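Long-range contact in putative glucosidase lplD, ALPHA-GALACTURONIDASE (Bacillus subtilis, PDB 3FEF), which hydrolyses alpha-1,4-di-galacturonate, releasing alpha-D-galacturonate, as a family 4 glycosidase that uses NAD(+) and manganese: residues R100-G112 with R271-K283. Sequence-based numbering, arbitrary orientation.
Sequences RCGIYQSVGDTVG and RHLAEFLPGPYLK. With SO4 (sulfate ion), chain E.
The carboxylate of E275 accepts from the backbone of the loop at S106, V107 and G108. OE2 takes two main hydrogen bonds. V107 N reaches E275 OE2 at 3.0 Å and nearly straight (171°), from above the carboxylate plane. G108 N, 3.2 Å from E275 OE2, uses its syn lone pair. S106 N adds a weak bond to the same oxygen. A leucine in place of E275 would probably leave the buried N-H groups of V107 and G108 without their acceptor. A chi1 of 51° sets the hydroxyl of S106 over its own backbone and turns it to the helix end at R271. S106 OG donates to R271 O at 2.5 Å, in the carbonyl plane and on a lone pair. V107 CG2 lies over one face of the R271 guanidinium and obliquely against the H272 ring. At the guanidinium edge, R271 NH1 binds O2 of a sulfate that probably came with the crystallisation solution. Further along, V111 CG2 sits over the centre of the F276 ring in a CH-pi contact, 4.0 Å from the centroid. T110 CG2 approaches F276 CZ at 3.5 Å. L282 CD1 lies close against the carbonyl oxygen of Y104, and its CD2 lies beside S106. T110 OG1 is hydrogen-bonded to D109 OD1 and to H206, a magnesium ligand, and H272 stacks on H206. The contact thus joins a loop of the Rossmann-type domain to the C-terminal domain beside the metal site of a family 4 glycoside hydrolase.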
ATOM      1  N   ARG A 100     -24.981   0.691  35.559  1.00 30.30           N
ATOM      2  CA  ARG A 100     -24.586   1.305  36.821  1.00 33.52           C
ATOM      3  C   ARG A 100     -23.704   2.522  36.587  1.00 34.27           C
ATOM      4  O   ARG A 100     -23.604   3.383  37.450  1.00 35.18           O
ATOM      5  CB  ARG A 100     -23.808   0.310  37.658  1.00 35.40           C
ATOM      6  CG  ARG A 100     -22.316   0.335  37.376  1.00 34.62           C
ATOM      7  CD  ARG A 100     -21.648  -0.637  38.300  1.00 34.82           C
ATOM      8  NE  ARG A 100     -20.214  -0.714  38.105  1.00 35.26           N
ATOM      9  CZ  ARG A 100     -19.483  -1.733  38.522  1.00 35.63           C
ATOM     10  NH1 ARG A 100     -20.069  -2.741  39.152  1.00 35.77           N
ATOM     11  NH2 ARG A 100     -18.175  -1.747  38.314  1.00 36.09           N
ATOM     12  N   CYS A 101     -23.048   2.586  35.430  1.00 32.96           N
ATOM     13  CA  CYS A 101     -22.269   3.776  35.063  1.00 34.11           C
ATOM     14  C   CYS A 101     -22.990   4.642  34.050  1.00 34.14           C
ATOM     15  O   CYS A 101     -22.380   5.523  33.450  1.00 35.30           O
ATOM     16  CB  CYS A 101     -20.923   3.390  34.468  1.00 32.63           C
ATOM     17  SG  CYS A 101     -19.912   2.413  35.568  1.00 38.40           S
ATOM     18  N   GLY A 102     -24.269   4.370  33.821  1.00 33.41           N
ATOM     19  CA  GLY A 102     -25.059   5.198  32.910  1.00 32.08           C
ATOM     20  C   GLY A 102     -25.008   4.809  31.439  1.00 30.61           C
ATOM     21  O   GLY A 102     -25.495   5.549  30.581  1.00 31.98           O
ATOM     22  N   ILE A 103     -24.433   3.649  31.143  1.00 28.76           N
ATOM     23  CA  ILE A 103     -24.303   3.191  29.767  1.00 27.40           C
ATOM     24  C   ILE A 103     -25.373   2.169  29.416  1.00 29.51           C
ATOM     25  O   ILE A 103     -25.422   1.094  30.018  1.00 28.35           O
ATOM     26  CB  ILE A 103     -22.924   2.546  29.533  1.00 26.74           C
ATOM     27  CG1 ILE A 103     -21.819   3.592  29.741  1.00 23.81           C
ATOM     28  CG2 ILE A 103     -22.862   1.909  28.131  1.00 25.68           C
ATOM     29  CD1 ILE A 103     -20.433   3.016  29.782  1.00 23.34           C
ATOM     30  N   TYR A 104     -26.231   2.518  28.455  1.00 26.51           N
ATOM     31  CA  TYR A 104     -27.228   1.594  27.940  1.00 29.72           C
ATOM     32  C   TYR A 104     -26.823   0.992  26.611  1.00 30.11           C
ATOM     33  O   TYR A 104     -26.140   1.625  25.801  1.00 32.52           O
ATOM     34  CB  TYR A 104     -28.591   2.277  27.829  1.00 34.02           C
ATOM     35  CG  TYR A 104     -29.123   2.576  29.198  1.00 35.42           C
ATOM     36  CD1 TYR A 104     -30.108   1.788  29.765  1.00 38.48           C
ATOM     37  CD2 TYR A 104     -28.577   3.599  29.960  1.00 37.00           C
ATOM     38  CE1 TYR A 104     -30.568   2.035  31.035  1.00 39.83           C
ATOM     39  CE2 TYR A 104     -29.036   3.856  31.232  1.00 39.29           C
ATOM     40  CZ  TYR A 104     -30.028   3.066  31.757  1.00 38.73           C
ATOM     41  OH  TYR A 104     -30.492   3.302  33.013  1.00 44.20           O
ATOM     42  N   GLN A 105     -27.247  -0.242  26.410  1.00 27.33           N
ATOM     43  CA  GLN A 105     -26.950  -0.990  25.214  1.00 29.23           C
ATOM     44  C   GLN A 105     -28.230  -1.664  24.751  1.00 28.48           C
ATOM     45  O   GLN A 105     -28.990  -2.195  25.559  1.00 28.57           O
ATOM     46  CB  GLN A 105     -25.891  -2.052  25.514  1.00 27.68           C
ATOM     47  CG  GLN A 105     -24.531  -1.487  25.884  1.00 27.84           C
ATOM     48  CD  GLN A 105     -23.552  -2.579  26.271  1.00 29.24           C
ATOM     49  OE1 GLN A 105     -22.708  -2.982  25.468  1.00 30.01           O
ATOM     50  NE2 GLN A 105     -23.676  -3.079  27.496  1.00 26.33           N
ATOM     51  N   SER A 106     -28.468  -1.657  23.453  1.00 27.23           N
ATOM     52  CA  SER A 106     -29.681  -2.260  22.938  1.00 27.62           C
ATOM     53  C   SER A 106     -29.479  -3.742  22.638  1.00 27.76           C
ATOM     54  O   SER A 106     -30.408  -4.529  22.741  1.00 26.98           O
ATOM     55  CB  SER A 106     -30.151  -1.514  21.688  1.00 30.10           C
ATOM     56  OG  SER A 106     -29.090  -1.381  20.760  1.00 28.67           O
ATOM     57  N   VAL A 107     -28.267  -4.134  22.265  1.00 24.82           N
ATOM     58  CA  VAL A 107     -28.035  -5.528  21.928  1.00 25.22           C
ATOM     59  C   VAL A 107     -26.824  -6.046  22.668  1.00 27.76           C
ATOM     60  O   VAL A 107     -26.867  -7.117  23.259  1.00 28.46           O
ATOM     61  CB  VAL A 107     -27.793  -5.713  20.424  1.00 27.50           C
ATOM     62  CG1 VAL A 107     -27.786  -7.198  20.059  1.00 24.79           C
ATOM     63  CG2 VAL A 107     -28.834  -4.959  19.619  1.00 27.92           C
ATOM     64  N   GLY A 108     -25.734  -5.283  22.609  1.00 28.04           N
ATOM     65  CA  GLY A 108     -24.514  -5.623  23.331  1.00 29.26           C
ATOM     66  C   GLY A 108     -23.771  -6.869  22.897  1.00 30.35           C
ATOM     67  O   GLY A 108     -23.089  -7.484  23.708  1.00 31.14           O
ATOM     68  N   ASP A 109     -23.871  -7.231  21.619  1.00 29.20           N
ATOM     69  CA  ASP A 109     -23.205  -8.426  21.114  1.00 28.87           C
ATOM     70  C   ASP A 109     -22.166  -8.092  20.045  1.00 28.13           C
ATOM     71  O   ASP A 109     -21.554  -8.984  19.471  1.00 31.91           O
ATOM     72  CB  ASP A 109     -24.231  -9.417  20.534  1.00 31.07           C
ATOM     73  CG  ASP A 109     -24.927  -8.890  19.277  1.00 31.99           C
ATOM     74  OD1 ASP A 109     -24.775  -7.706  18.942  1.00 32.70           O
ATOM     75  OD2 ASP A 109     -25.645  -9.661  18.614  1.00 36.43           O
ATOM     76  N   THR A 110     -21.959  -6.810  19.800  1.00 23.77           N
ATOM     77  CA  THR A 110     -21.175  -6.365  18.670  1.00 27.26           C
ATOM     78  C   THR A 110     -20.097  -5.366  19.081  1.00 26.43           C
ATOM     79  O   THR A 110     -18.925  -5.669  18.976  1.00 32.12           O
ATOM     80  CB  THR A 110     -22.104  -5.818  17.553  1.00 29.38           C
ATOM     81  OG1 THR A 110     -22.898  -6.902  17.047  1.00 31.38           O
ATOM     82  CG2 THR A 110     -21.309  -5.213  16.393  1.00 28.12           C
ATOM     83  N   VAL A 111     -20.483  -4.186  19.549  1.00 27.33           N
ATOM     84  CA  VAL A 111     -19.527  -3.199  20.067  1.00 28.49           C
ATOM     85  C   VAL A 111     -19.969  -2.750  21.458  1.00 29.92           C
ATOM     86  O   VAL A 111     -20.710  -3.461  22.134  1.00 27.23           O
ATOM     87  CB  VAL A 111     -19.365  -1.974  19.154  1.00 29.41           C
ATOM     88  CG1 VAL A 111     -18.624  -2.363  17.878  1.00 31.17           C
ATOM     89  CG2 VAL A 111     -20.708  -1.356  18.831  1.00 29.02           C
ATOM     90  N   GLY A 112     -19.522  -1.581  21.890  1.00 28.66           N
ATOM     91  CA  GLY A 112     -19.833  -1.132  23.245  1.00 27.32           C
ATOM     92  C   GLY A 112     -19.144  -2.065  24.239  1.00 30.94           C
ATOM     93  O   GLY A 112     -18.404  -2.986  23.832  1.00 30.63           O
ATOM     94  N   ARG A 271     -31.737  -0.815  16.080  1.00 23.82           N
ATOM     95  CA  ARG A 271     -31.189  -1.320  17.330  1.00 25.46           C
ATOM     96  C   ARG A 271     -29.682  -1.617  17.232  1.00 27.97           C
ATOM     97  O   ARG A 271     -28.973  -1.578  18.232  1.00 32.33           O
ATOM     98  CB  ARG A 271     -31.964  -2.567  17.775  1.00 24.17           C
ATOM     99  CG  ARG A 271     -31.962  -3.680  16.713  1.00 26.36           C
ATOM    100  CD  ARG A 271     -33.013  -4.748  16.969  1.00 25.80           C
ATOM    101  NE  ARG A 271     -32.735  -5.531  18.165  1.00 25.60           N
ATOM    102  CZ  ARG A 271     -32.144  -6.725  18.171  1.00 28.18           C
ATOM    103  NH1 ARG A 271     -31.949  -7.366  19.318  1.00 28.26           N
ATOM    104  NH2 ARG A 271     -31.742  -7.286  17.042  1.00 29.06           N
ATOM    105  N   HIS A 272     -29.198  -1.927  16.037  1.00 28.44           N
ATOM    106  CA  HIS A 272     -27.773  -2.206  15.850  1.00 29.70           C
ATOM    107  C   HIS A 272     -26.999  -0.941  15.544  1.00 29.55           C
ATOM    108  O   HIS A 272     -25.912  -0.739  16.074  1.00 30.79           O
ATOM    109  CB  HIS A 272     -27.555  -3.211  14.724  1.00 28.55           C
ATOM    110  CG  HIS A 272     -27.975  -4.598  15.077  1.00 29.76           C
ATOM    111  ND1 HIS A 272     -28.979  -5.265  14.407  1.00 29.98           N
ATOM    112  CD2 HIS A 272     -27.539  -5.441  16.042  1.00 28.87           C
ATOM    113  CE1 HIS A 272     -29.141  -6.462  14.942  1.00 30.12           C
ATOM    114  NE2 HIS A 272     -28.269  -6.600  15.926  1.00 30.02           N
ATOM    115  N   LEU A 273     -27.566  -0.094  14.686  1.00 28.64           N
ATOM    116  CA  LEU A 273     -26.930   1.150  14.289  1.00 28.53           C
ATOM    117  C   LEU A 273     -26.680   1.987  15.516  1.00 29.45           C
ATOM    118  O   LEU A 273     -25.642   2.649  15.643  1.00 27.55           O
ATOM    119  CB  LEU A 273     -27.849   1.940  13.341  1.00 26.71           C
ATOM    120  CG  LEU A 273     -28.089   1.373  11.932  1.00 27.19           C
ATOM    121  CD1 LEU A 273     -29.189   2.159  11.189  1.00 25.92           C
ATOM    122  CD2 LEU A 273     -26.775   1.312  11.102  1.00 27.70           C
ATOM    123  N   ALA A 274     -27.665   1.978  16.405  1.00 28.67           N
ATOM    124  CA  ALA A 274     -27.650   2.841  17.578  1.00 30.86           C
ATOM    125  C   ALA A 274     -26.410   2.642  18.452  1.00 29.96           C
ATOM    126  O   ALA A 274     -26.046   3.520  19.201  1.00 31.14           O
ATOM    127  CB  ALA A 274     -28.912   2.637  18.406  1.00 29.60           C
ATOM    128  N   GLU A 275     -25.745   1.503  18.353  1.00 30.29           N
ATOM    129  CA  GLU A 275     -24.637   1.251  19.268  1.00 31.78           C
ATOM    130  C   GLU A 275     -23.280   1.758  18.759  1.00 31.86           C
ATOM    131  O   GLU A 275     -22.285   1.700  19.494  1.00 29.77           O
ATOM    132  CB  GLU A 275     -24.549  -0.241  19.568  1.00 32.98           C
ATOM    133  CG  GLU A 275     -25.904  -0.882  19.833  1.00 35.88           C
ATOM    134  CD  GLU A 275     -25.775  -2.179  20.594  1.00 37.70           C
ATOM    135  OE1 GLU A 275     -25.373  -3.201  19.983  1.00 34.02           O
ATOM    136  OE2 GLU A 275     -26.065  -2.171  21.809  1.00 38.77           O
ATOM    137  N   PHE A 276     -23.233   2.236  17.512  1.00 28.93           N
ATOM    138  CA  PHE A 276     -21.947   2.559  16.868  1.00 27.25           C
ATOM    139  C   PHE A 276     -21.538   4.021  16.960  1.00 27.44           C
ATOM    140  O   PHE A 276     -20.405   4.348  16.635  1.00 28.99           O
ATOM    141  CB  PHE A 276     -21.927   2.135  15.388  1.00 23.52           C
ATOM    142  CG  PHE A 276     -21.746   0.659  15.187  1.00 24.15           C
ATOM    143  CD1 PHE A 276     -20.504   0.134  14.898  1.00 22.02           C
ATOM    144  CD2 PHE A 276     -22.825  -0.201  15.290  1.00 23.70           C
ATOM    145  CE1 PHE A 276     -20.341  -1.204  14.711  1.00 23.49           C
ATOM    146  CE2 PHE A 276     -22.660  -1.553  15.128  1.00 24.81           C
ATOM    147  CZ  PHE A 276     -21.417  -2.059  14.833  1.00 24.05           C
ATOM    148  N   LEU A 277     -22.449   4.897  17.374  1.00 30.57           N
ATOM    149  CA  LEU A 277     -22.155   6.329  17.389  1.00 32.64           C
ATOM    150  C   LEU A 277     -22.861   7.111  18.462  1.00 34.48           C
ATOM    151  O   LEU A 277     -23.831   6.651  19.035  1.00 35.27           O
ATOM    152  CB  LEU A 277     -22.449   6.985  16.034  1.00 34.33           C
ATOM    153  CG  LEU A 277     -23.514   6.456  15.075  1.00 35.77           C
ATOM    154  CD1 LEU A 277     -24.815   6.112  15.771  1.00 32.17           C
ATOM    155  CD2 LEU A 277     -23.719   7.498  13.970  1.00 36.11           C
ATOM    156  N   PRO A 278     -22.363   8.327  18.732  1.00 36.85           N
ATOM    157  CA  PRO A 278     -23.023   9.254  19.646  1.00 37.34           C
ATOM    158  C   PRO A 278     -24.422   9.590  19.138  1.00 35.67           C
ATOM    159  O   PRO A 278     -24.605   9.832  17.940  1.00 38.48           O
ATOM    160  CB  PRO A 278     -22.141  10.516  19.562  1.00 37.59           C
ATOM    161  CG  PRO A 278     -20.830  10.031  19.095  1.00 35.51           C
ATOM    162  CD  PRO A 278     -21.134   8.897  18.160  1.00 35.91           C
ATOM    163  N   GLY A 279     -25.394   9.614  20.036  1.00 32.97           N
ATOM    164  CA  GLY A 279     -26.734  10.058  19.692  1.00 31.95           C
ATOM    165  C   GLY A 279     -27.632   9.998  20.909  1.00 32.40           C
ATOM    166  O   GLY A 279     -27.242   9.463  21.936  1.00 31.91           O
ATOM    167  N   PRO A 280     -28.841  10.561  20.800  1.00 31.96           N
ATOM    168  CA  PRO A 280     -29.838  10.431  21.861  1.00 32.25           C
ATOM    169  C   PRO A 280     -30.463   9.045  21.871  1.00 32.53           C
ATOM    170  O   PRO A 280     -31.226   8.721  22.783  1.00 34.42           O
ATOM    171  CB  PRO A 280     -30.907  11.460  21.470  1.00 31.79           C
ATOM    172  CG  PRO A 280     -30.713  11.690  19.989  1.00 32.19           C
ATOM    173  CD  PRO A 280     -29.245  11.519  19.754  1.00 29.27           C
ATOM    174  N   TYR A 281     -30.120   8.228  20.877  1.00 30.69           N
ATOM    175  CA  TYR A 281     -30.865   6.993  20.589  1.00 28.62           C
ATOM    176  C   TYR A 281     -31.059   6.032  21.755  1.00 28.63           C
ATOM    177  O   TYR A 281     -32.185   5.638  22.061  1.00 28.58           O
ATOM    178  CB  TYR A 281     -30.195   6.226  19.450  1.00 29.01           C
ATOM    179  CG  TYR A 281     -29.793   7.101  18.285  1.00 29.41           C
ATOM    180  CD1 TYR A 281     -30.719   7.953  17.674  1.00 29.26           C
ATOM    181  CD2 TYR A 281     -28.495   7.087  17.799  1.00 27.01           C
ATOM    182  CE1 TYR A 281     -30.359   8.744  16.602  1.00 29.33           C
ATOM    183  CE2 TYR A 281     -28.124   7.889  16.726  1.00 29.01           C
ATOM    184  CZ  TYR A 281     -29.059   8.706  16.130  1.00 28.53           C
ATOM    185  OH  TYR A 281     -28.690   9.505  15.071  1.00 31.10           O
ATOM    186  N   LEU A 282     -29.959   5.633  22.377  1.00 30.11           N
ATOM    187  CA  LEU A 282     -29.972   4.552  23.362  1.00 30.93           C
ATOM    188  C   LEU A 282     -30.627   4.971  24.671  1.00 32.51           C
ATOM    189  O   LEU A 282     -31.078   4.130  25.438  1.00 30.89           O
ATOM    190  CB  LEU A 282     -28.550   4.058  23.630  1.00 30.30           C
ATOM    191  CG  LEU A 282     -27.918   3.231  22.509  1.00 31.44           C
ATOM    192  CD1 LEU A 282     -26.475   2.851  22.872  1.00 29.06           C
ATOM    193  CD2 LEU A 282     -28.764   1.987  22.246  1.00 28.82           C
ATOM    194  N   LYS A 283     -30.686   6.276  24.914  1.00 34.42           N
ATOM    195  CA  LYS A 283     -31.280   6.783  26.142  1.00 36.67           C
ATOM    196  C   LYS A 283     -32.749   7.140  25.985  1.00 36.78           C
ATOM    197  O   LYS A 283     -33.439   7.313  26.967  1.00 36.89           O
ATOM    198  CB  LYS A 283     -30.479   7.976  26.672  1.00 36.87           C
ATOM    199  CG  LYS A 283     -29.057   7.563  27.055  1.00 41.58           C
ATOM    200  CD  LYS A 283     -28.167   8.731  27.429  1.00 43.35           C
ATOM    201  CE  LYS A 283     -27.016   8.246  28.315  1.00 46.64           C
ATOM    202  NZ  LYS A 283     -26.279   9.386  28.958  1.00 48.07           N
TER
HETATM  203  S   SO4 E   2     -30.536 -10.973  18.084  1.00 60.65           S
HETATM  204  O1  SO4 E   2     -31.719 -11.789  17.835  1.00 62.76           O
HETATM  205  O2  SO4 E   2     -30.856  -9.849  18.955  1.00 60.91           O
HETATM  206  O3  SO4 E   2     -30.043 -10.478  16.806  1.00 62.65           O
HETATM  207  O4  SO4 E   2     -29.504 -11.792  18.704  1.00 62.34           O